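PDB 4IQD: carboxyvinyl-carboxyphosphonate phosphorylmutase from Bacillus anthracis, which belongs to the phosphoenolpyruvate phosphomutase family of TIM-barrel enzymes and is seen here with pyruvic acid bound at several sites. Local coordinates for residues Val85-Gly99 against Met113-Gln126. Sequence-based numbering, arbitrary orientation.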
ATOM      1  N   VAL A  85       4.397   7.239  10.318  1.00 25.49           N
ATOM      2  CA  VAL A  85       4.397   8.194  11.418  1.00 23.53           C
ATOM      3  C   VAL A  85       3.304   9.251  11.251  1.00 25.61           C
ATOM      4  O   VAL A  85       2.560   9.533  12.190  1.00 27.07           O
ATOM      5  CB  VAL A  85       5.766   8.886  11.563  1.00 23.65           C
ATOM      6  CG1 VAL A  85       5.757   9.834  12.756  1.00 23.79           C
ATOM      7  CG2 VAL A  85       6.867   7.851  11.715  1.00 22.85           C
ATOM      8  N   ARG A  86       3.209   9.817  10.048  1.00 25.59           N
ATOM      9  CA  ARG A  86       2.216  10.843   9.730  1.00 24.59           C
ATOM     10  C   ARG A  86       0.811  10.383  10.073  1.00 27.14           C
ATOM     11  O   ARG A  86      -0.068  11.190  10.373  1.00 31.15           O
ATOM     12  CB  ARG A  86       2.253  11.187   8.238  1.00 28.12           C
ATOM     13  CG  ARG A  86       3.416  12.060   7.783  1.00 31.41           C
ATOM     14  CD  ARG A  86       3.372  12.256   6.268  1.00 35.27           C
ATOM     15  NE  ARG A  86       4.319  13.263   5.794  1.00 37.45           N
ATOM     16  CZ  ARG A  86       4.390  13.690   4.536  1.00 37.33           C
ATOM     17  NH1 ARG A  86       5.278  14.612   4.192  1.00 34.02           N
ATOM     18  NH2 ARG A  86       3.571  13.199   3.618  1.00 39.58           N
ATOM     19  N   ALA A  87       0.604   9.075  10.027  1.00 22.94           N
ATOM     20  CA  ALA A  87      -0.728   8.529  10.186  1.00 22.03           C
ATOM     21  C   ALA A  87      -1.075   8.163  11.622  1.00 22.74           C
ATOM     22  O   ALA A  87      -2.237   8.221  12.013  1.00 29.01           O
ATOM     23  CB  ALA A  87      -0.908   7.317   9.278  1.00 21.43           C
ATOM     24  N   THR A  88      -0.066   7.803  12.409  0.83 25.04           N
ATOM     25  CA  THR A  88      -0.312   7.180  13.703  0.83 23.92           C
ATOM     26  C   THR A  88       0.304   7.921  14.880  0.83 26.89           C
ATOM     27  O   THR A  88      -0.228   7.873  15.992  0.83 28.72           O
ATOM     28  CB  THR A  88       0.234   5.747  13.720  0.83 19.43           C
ATOM     29  OG1 THR A  88       1.651   5.778  13.514  0.83 20.46           O
ATOM     30  CG2 THR A  88      -0.411   4.922  12.620  0.83 19.17           C
ATOM     31  N   ASP A  89       1.426   8.590  14.632  1.00 28.48           N
ATOM     32  CA  ASP A  89       2.237   9.208  15.692  1.00 28.25           C
ATOM     33  C   ASP A  89       2.796   8.143  16.643  1.00 25.30           C
ATOM     34  O   ASP A  89       2.921   8.366  17.849  1.00 23.86           O
ATOM     35  CB  ASP A  89       1.456  10.289  16.458  1.00 33.56           C
ATOM     36  CG  ASP A  89       2.354  11.189  17.281  1.00 37.31           C
ATOM     37  OD1 ASP A  89       3.281  11.793  16.702  1.00 38.38           O
ATOM     38  OD2 ASP A  89       2.135  11.286  18.507  1.00 38.96           O
ATOM     39  N   LEU A  90       3.120   6.980  16.084  1.00 24.91           N
ATOM     40  CA  LEU A  90       3.734   5.895  16.845  1.00 26.15           C
ATOM     41  C   LEU A  90       5.203   5.731  16.491  1.00 22.27           C
ATOM     42  O   LEU A  90       5.605   6.029  15.367  1.00 18.92           O
ATOM     43  CB  LEU A  90       3.016   4.574  16.572  1.00 23.53           C
ATOM     44  CG  LEU A  90       1.689   4.337  17.282  1.00 21.96           C
ATOM     45  CD1 LEU A  90       1.174   2.955  16.936  1.00 22.71           C
ATOM     46  CD2 LEU A  90       1.863   4.494  18.778  1.00 20.18           C
ATOM     47  N   PRO A  91       6.008   5.249  17.451  1.00 21.78           N
ATOM     48  CA  PRO A  91       7.408   4.927  17.171  1.00 20.97           C
ATOM     49  C   PRO A  91       7.478   3.831  16.123  1.00 24.51           C
ATOM     50  O   PRO A  91       6.803   2.813  16.253  1.00 26.87           O
ATOM     51  CB  PRO A  91       7.923   4.394  18.510  1.00 22.92           C
ATOM     52  CG  PRO A  91       6.979   4.927  19.529  1.00 24.90           C
ATOM     53  CD  PRO A  91       5.653   4.977  18.853  1.00 23.62           C
ATOM     54  N   VAL A  92       8.280   4.043  15.089  1.00 24.23           N
ATOM     55  CA  VAL A  92       8.406   3.063  14.027  1.00 23.13           C
ATOM     56  C   VAL A  92       9.854   2.636  13.853  1.00 23.92           C
ATOM     57  O   VAL A  92      10.738   3.471  13.671  1.00 26.76           O
ATOM     58  CB  VAL A  92       7.867   3.612  12.695  1.00 23.03           C
ATOM     59  CG1 VAL A  92       8.164   2.649  11.562  1.00 22.95           C
ATOM     60  CG2 VAL A  92       6.372   3.871  12.802  1.00 25.00           C
ATOM     61  N   LEU A  93      10.081   1.330  13.936  1.00 17.51           N
ATOM     62  CA  LEU A  93      11.377   0.733  13.649  1.00 21.63           C
ATOM     63  C   LEU A  93      11.443   0.360  12.177  1.00 21.21           C
ATOM     64  O   LEU A  93      10.618  -0.409  11.678  1.00 19.61           O
ATOM     65  CB  LEU A  93      11.595  -0.505  14.518  1.00 21.05           C
ATOM     66  CG  LEU A  93      12.740  -1.458  14.179  1.00 17.36           C
ATOM     67  CD1 LEU A  93      14.102  -0.794  14.342  1.00 17.53           C
ATOM     68  CD2 LEU A  93      12.639  -2.693  15.053  1.00 17.43           C
ATOM     69  N   VAL A  94      12.428   0.910  11.485  1.00 20.13           N
ATOM     70  CA  VAL A  94      12.555   0.700  10.056  1.00 18.26           C
ATOM     71  C   VAL A  94      13.754  -0.167   9.712  1.00 19.83           C
ATOM     72  O   VAL A  94      14.883   0.137  10.081  1.00 22.86           O
ATOM     73  CB  VAL A  94      12.677   2.035   9.316  1.00 19.41           C
ATOM     74  CG1 VAL A  94      12.954   1.798   7.844  1.00 18.98           C
ATOM     75  CG2 VAL A  94      11.416   2.854   9.511  1.00 20.89           C
ATOM     76  N   ASP A  95      13.487  -1.255   9.002  1.00 18.85           N
ATOM     77  CA  ASP A  95      14.535  -2.101   8.462  1.00 17.14           C
ATOM     78  C   ASP A  95      15.243  -1.355   7.341  1.00 18.73           C
ATOM     79  O   ASP A  95      14.686  -1.173   6.258  1.00 18.86           O
ATOM     80  CB  ASP A  95      13.928  -3.400   7.932  1.00 19.02           C
ATOM     81  CG  ASP A  95      14.949  -4.296   7.250  1.00 28.99           C
ATOM     82  OD1 ASP A  95      16.165  -4.105   7.466  1.00 34.17           O
ATOM     83  OD2 ASP A  95      14.532  -5.208   6.504  1.00 31.72           O
ATOM     84  N   ILE A  96      16.475  -0.926   7.594  1.00 17.41           N
ATOM     85  CA  ILE A  96      17.240  -0.224   6.573  1.00 20.60           C
ATOM     86  C   ILE A  96      18.303  -1.101   5.912  1.00 24.40           C
ATOM     87  O   ILE A  96      19.266  -0.591   5.343  1.00 24.22           O
ATOM     88  CB  ILE A  96      17.889   1.063   7.125  1.00 21.70           C
ATOM     89  CG1 ILE A  96      18.944   0.732   8.181  1.00 22.98           C
ATOM     90  CG2 ILE A  96      16.822   1.984   7.700  1.00 22.12           C
ATOM     91  CD1 ILE A  96      19.889   1.876   8.467  1.00 23.14           C
ATOM     92  N   ASP A  97      18.110  -2.416   5.971  1.00 25.39           N
ATOM     93  CA  ASP A  97      19.070  -3.371   5.415  1.00 25.52           C
ATOM     94  C   ASP A  97      20.486  -3.115   5.929  1.00 24.34           C
ATOM     95  O   ASP A  97      20.753  -3.248   7.120  1.00 27.84           O
ATOM     96  CB  ASP A  97      19.048  -3.350   3.882  1.00 32.94           C
ATOM     97  CG  ASP A  97      17.718  -3.802   3.309  1.00 40.80           C
ATOM     98  OD1 ASP A  97      17.010  -4.578   3.982  1.00 42.81           O
ATOM     99  OD2 ASP A  97      17.384  -3.385   2.178  1.00 45.35           O
ATOM    100  N   THR A  98      21.385  -2.731   5.029  1.00 20.88           N
ATOM    101  CA  THR A  98      22.767  -2.461   5.403  1.00 20.84           C
ATOM    102  C   THR A  98      23.122  -0.976   5.313  1.00 23.59           C
ATOM    103  O   THR A  98      24.289  -0.602   5.415  1.00 23.66           O
ATOM    104  CB  THR A  98      23.747  -3.268   4.536  1.00 25.81           C
ATOM    105  OG1 THR A  98      23.752  -2.743   3.204  1.00 28.18           O
ATOM    106  CG2 THR A  98      23.338  -4.732   4.495  1.00 24.62           C
ATOM    107  N   GLY A  99      22.112  -0.132   5.120  1.00 21.75           N
ATOM    108  CA  GLY A  99      22.325   1.302   5.055  1.00 22.44           C
ATOM    109  C   GLY A  99      22.369   1.833   3.638  1.00 23.80           C
ATOM    110  O   GLY A  99      22.666   3.006   3.416  1.00 24.69           O
HETATM  111  N   MSE A 113      15.822   9.249   7.836  1.00 25.97           N
HETATM  112  CA  MSE A 113      14.928   8.595   8.785  1.00 23.72           C
HETATM  113  C   MSE A 113      14.559   9.530   9.938  1.00 22.93           C
HETATM  114  O   MSE A 113      13.427   9.525  10.411  1.00 22.93           O
HETATM  115  CB  MSE A 113      15.548   7.298   9.309  1.00 20.21           C
HETATM  116  CG  MSE A 113      15.811   6.257   8.223  1.00 23.78           C
HETATM  117 SE   MSE A 113      14.213   5.707   7.236  0.70 31.35          SE
HETATM  118  CE  MSE A 113      15.070   4.952   5.660  1.00 18.32           C
ATOM    119  N   VAL A 114      15.516  10.336  10.382  1.00 24.01           N
ATOM    120  CA  VAL A 114      15.251  11.314  11.428  1.00 24.71           C
ATOM    121  C   VAL A 114      14.286  12.363  10.900  1.00 30.63           C
ATOM    122  O   VAL A 114      13.374  12.801  11.603  1.00 34.72           O
ATOM    123  CB  VAL A 114      16.548  11.985  11.918  1.00 24.22           C
ATOM    124  CG1 VAL A 114      16.239  13.229  12.733  1.00 23.72           C
ATOM    125  CG2 VAL A 114      17.377  11.000  12.732  1.00 24.40           C
ATOM    126  N   GLU A 115      14.482  12.747   9.644  1.00 30.57           N
ATOM    127  CA  GLU A 115      13.574  13.672   8.981  1.00 31.32           C
ATOM    128  C   GLU A 115      12.162  13.105   8.918  1.00 30.95           C
ATOM    129  O   GLU A 115      11.186  13.833   9.091  1.00 35.25           O
ATOM    130  CB  GLU A 115      14.074  14.003   7.579  1.00 33.21           C
ATOM    131  CG  GLU A 115      15.317  14.869   7.565  1.00 34.82           C
ATOM    132  CD  GLU A 115      15.674  15.339   6.175  1.00 34.77           C
ATOM    133  OE1 GLU A 115      15.281  14.664   5.203  1.00 33.58           O
ATOM    134  OE2 GLU A 115      16.340  16.388   6.053  1.00 36.38           O
ATOM    135  N   ALA A 116      12.058  11.800   8.694  1.00 26.64           N
ATOM    136  CA  ALA A 116      10.757  11.139   8.637  1.00 26.04           C
ATOM    137  C   ALA A 116      10.187  10.900  10.032  1.00 27.15           C
ATOM    138  O   ALA A 116       9.101  10.339  10.175  1.00 30.99           O
ATOM    139  CB  ALA A 116      10.861   9.828   7.873  1.00 19.71           C
ATOM    140  N   LYS A 117      10.929  11.336  11.048  1.00 26.05           N
ATOM    141  CA  LYS A 117      10.575  11.136  12.453  1.00 26.05           C
ATOM    142  C   LYS A 117      10.551   9.657  12.822  1.00 28.34           C
ATOM    143  O   LYS A 117       9.785   9.234  13.686  1.00 31.15           O
ATOM    144  CB  LYS A 117       9.244  11.812  12.801  1.00 29.80           C
ATOM    145  CG  LYS A 117       9.213  13.298  12.486  1.00 36.42           C
ATOM    146  CD  LYS A 117       7.802  13.764  12.159  1.00 40.79           C
ATOM    147  CE  LYS A 117       6.942  13.866  13.402  1.00 42.25           C
ATOM    148  NZ  LYS A 117       7.284  15.071  14.212  1.00 43.31           N
ATOM    149  N   VAL A 118      11.393   8.876  12.157  1.00 26.00           N
ATOM    150  CA  VAL A 118      11.552   7.472  12.497  1.00 25.12           C
ATOM    151  C   VAL A 118      12.176   7.374  13.883  1.00 24.11           C
ATOM    152  O   VAL A 118      13.108   8.110  14.203  1.00 19.89           O
ATOM    153  CB  VAL A 118      12.437   6.745  11.468  1.00 24.66           C
ATOM    154  CG1 VAL A 118      12.723   5.336  11.910  1.00 23.39           C
ATOM    155  CG2 VAL A 118      11.766   6.744  10.107  1.00 27.12           C
ATOM    156  N   ALA A 119      11.646   6.475  14.707  1.00 24.90           N
ATOM    157  CA  ALA A 119      12.133   6.306  16.073  1.00 23.63           C
ATOM    158  C   ALA A 119      13.375   5.420  16.166  1.00 22.53           C
ATOM    159  O   ALA A 119      14.235   5.650  17.012  1.00 20.61           O
ATOM    160  CB  ALA A 119      11.030   5.759  16.960  1.00 24.80           C
ATOM    161  N   ALA A 120      13.461   4.413  15.299  1.00 23.59           N
ATOM    162  CA  ALA A 120      14.557   3.444  15.340  1.00 22.72           C
ATOM    163  C   ALA A 120      14.821   2.816  13.976  1.00 23.87           C
ATOM    164  O   ALA A 120      13.937   2.767  13.127  1.00 24.32           O
ATOM    165  CB  ALA A 120      14.260   2.356  16.359  1.00 23.34           C
ATOM    166  N   VAL A 121      16.044   2.332  13.774  1.00 23.86           N
ATOM    167  CA  VAL A 121      16.406   1.663  12.529  1.00 17.82           C
ATOM    168  C   VAL A 121      17.116   0.343  12.784  1.00 19.90           C
ATOM    169  O   VAL A 121      17.849   0.197  13.763  1.00 17.97           O
ATOM    170  CB  VAL A 121      17.309   2.542  11.641  1.00 22.07           C
ATOM    171  CG1 VAL A 121      16.514   3.700  11.048  1.00 22.44           C
ATOM    172  CG2 VAL A 121      18.518   3.044  12.427  1.00 18.31           C
ATOM    173  N   GLN A 122      16.888  -0.613  11.890  1.00 21.68           N
ATOM    174  CA  GLN A 122      17.528  -1.917  11.969  1.00 18.79           C
ATOM    175  C   GLN A 122      18.525  -2.084  10.842  1.00 21.64           C
ATOM    176  O   GLN A 122      18.161  -2.051   9.669  1.00 23.23           O
ATOM    177  CB  GLN A 122      16.493  -3.032  11.892  1.00 18.26           C
ATOM    178  CG  GLN A 122      17.099  -4.400  11.646  1.00 19.97           C
ATOM    179  CD  GLN A 122      16.097  -5.391  11.094  1.00 21.21           C
ATOM    180  OE1 GLN A 122      15.002  -5.550  11.632  1.00 25.35           O
ATOM    181  NE2 GLN A 122      16.464  -6.060  10.010  1.00 17.80           N
ATOM    182  N   ILE A 123      19.786  -2.273  11.208  1.00 23.69           N
ATOM    183  CA  ILE A 123      20.852  -2.442  10.234  1.00 21.66           C
ATOM    184  C   ILE A 123      21.501  -3.807  10.446  1.00 21.47           C
ATOM    185  O   ILE A 123      21.599  -4.283  11.575  1.00 21.72           O
ATOM    186  CB  ILE A 123      21.890  -1.303  10.345  1.00 22.61           C
ATOM    187  CG1 ILE A 123      22.894  -1.354   9.195  1.00 27.17           C
ATOM    188  CG2 ILE A 123      22.608  -1.341  11.683  1.00 18.54           C
ATOM    189  CD1 ILE A 123      23.955  -0.286   9.294  1.00 28.42           C
ATOM    190  N   GLU A 124      21.926  -4.442   9.356  1.00 22.80           N
ATOM    191  CA  GLU A 124      22.408  -5.819   9.417  1.00 23.44           C
ATOM    192  C   GLU A 124      23.828  -5.993   8.888  1.00 24.63           C
ATOM    193  O   GLU A 124      24.331  -5.157   8.138  1.00 25.17           O
ATOM    194  CB  GLU A 124      21.454  -6.743   8.657  1.00 30.47           C
ATOM    195  CG  GLU A 124      21.408  -6.505   7.159  1.00 36.86           C
ATOM    196  CD  GLU A 124      20.222  -7.186   6.501  1.00 45.70           C
ATOM    197  OE1 GLU A 124      20.335  -7.583   5.322  1.00 50.07           O
ATOM    198  OE2 GLU A 124      19.171  -7.323   7.161  1.00 47.02           O
ATOM    199  N   ASP A 125      24.462  -7.095   9.286  1.00 26.42           N
ATOM    200  CA  ASP A 125      25.830  -7.394   8.866  1.00 23.15           C
ATOM    201  C   ASP A 125      25.900  -8.276   7.622  1.00 21.54           C
ATOM    202  O   ASP A 125      26.970  -8.750   7.252  1.00 23.50           O
ATOM    203  CB  ASP A 125      26.646  -8.016  10.008  1.00 22.16           C
ATOM    204  CG  ASP A 125      26.015  -9.280  10.578  1.00 26.25           C
ATOM    205  OD1 ASP A 125      24.978  -9.738  10.058  1.00 26.92           O
ATOM    206  OD2 ASP A 125      26.575  -9.822  11.555  1.00 25.48           O
ATOM    207  N   GLN A 126      24.757  -8.494   6.982  1.00 22.87           N
ATOM    208  CA  GLN A 126      24.734  -9.199   5.711  1.00 27.62           C
ATOM    209  C   GLN A 126      25.540  -8.405   4.704  1.00 26.86           C
ATOM    210  O   GLN A 126      25.637  -7.183   4.803  1.00 23.13           O
ATOM    211  CB  GLN A 126      23.300  -9.373   5.215  1.00 34.39           C
ATOM    212  CG  GLN A 126      22.612 -10.630   5.716  1.00 40.86           C
ATOM    213  CD  GLN A 126      22.719 -11.780   4.734  1.00 47.20           C
ATOM    214  OE1 GLN A 126      23.184 -11.607   3.606  1.00 48.91           O
ATOM    215  NE2 GLN A 126      22.284 -12.962   5.154  1.00 49.02           N
TER
HETATM  216  O   HOH W   1       8.585   6.909  14.534  1.00 24.98           O
HETATM  217  O   HOH W   2      18.422  -4.964   8.631  1.00 32.56           O
HETATM  218  O   HOH W   3      16.844  -6.768   6.616  1.00 43.48           O
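The carboxylate of Asp-95 stacks over the side-chain amide of Gln-122, their planes 28° apart, near the C-terminal ends of two neighbouring parallel strands of a TIM barrel. Strands 92-95 and 120-124, joined through helix 103-115, form a beta-alpha-beta unit. Val-94 N gives a hydrogen bond to Ala-120 O (2.9 Å), and Val-94 O takes one from Gln-122 N (2.8 Å). Between strand and helix, branched aliphatic residues fill the layer: Val-94 CG2 rests on Val-118 CG1 (3.7 Å), while Ile-96 CG2 touches Val-121 CG1 and the selenomethionine methyl CE of Met-113. On the other face small Ala-120 leaves room for Leu-93, whose CD1 lies 3.7 Å from Ala-120 CB.

Polar residues suit the C-terminal end, where TIM barrels carry their active sites: Asp-95 lines the pyruvic acid pocket, and Gln-122 OE1 is hydrogen-bonded to Tyr-54 OH. With CG of Asp-95 anti to its own N (chi1 176°), OD1 reaches forward along the chain to accept from Asp-97 N (3.0 Å), closing an Asx turn. Water 2 accepts from Gln-122 NE2 at 2.6 Å and lies 2.7 Å from Asp-95 OD1, near Glu-124 OE2.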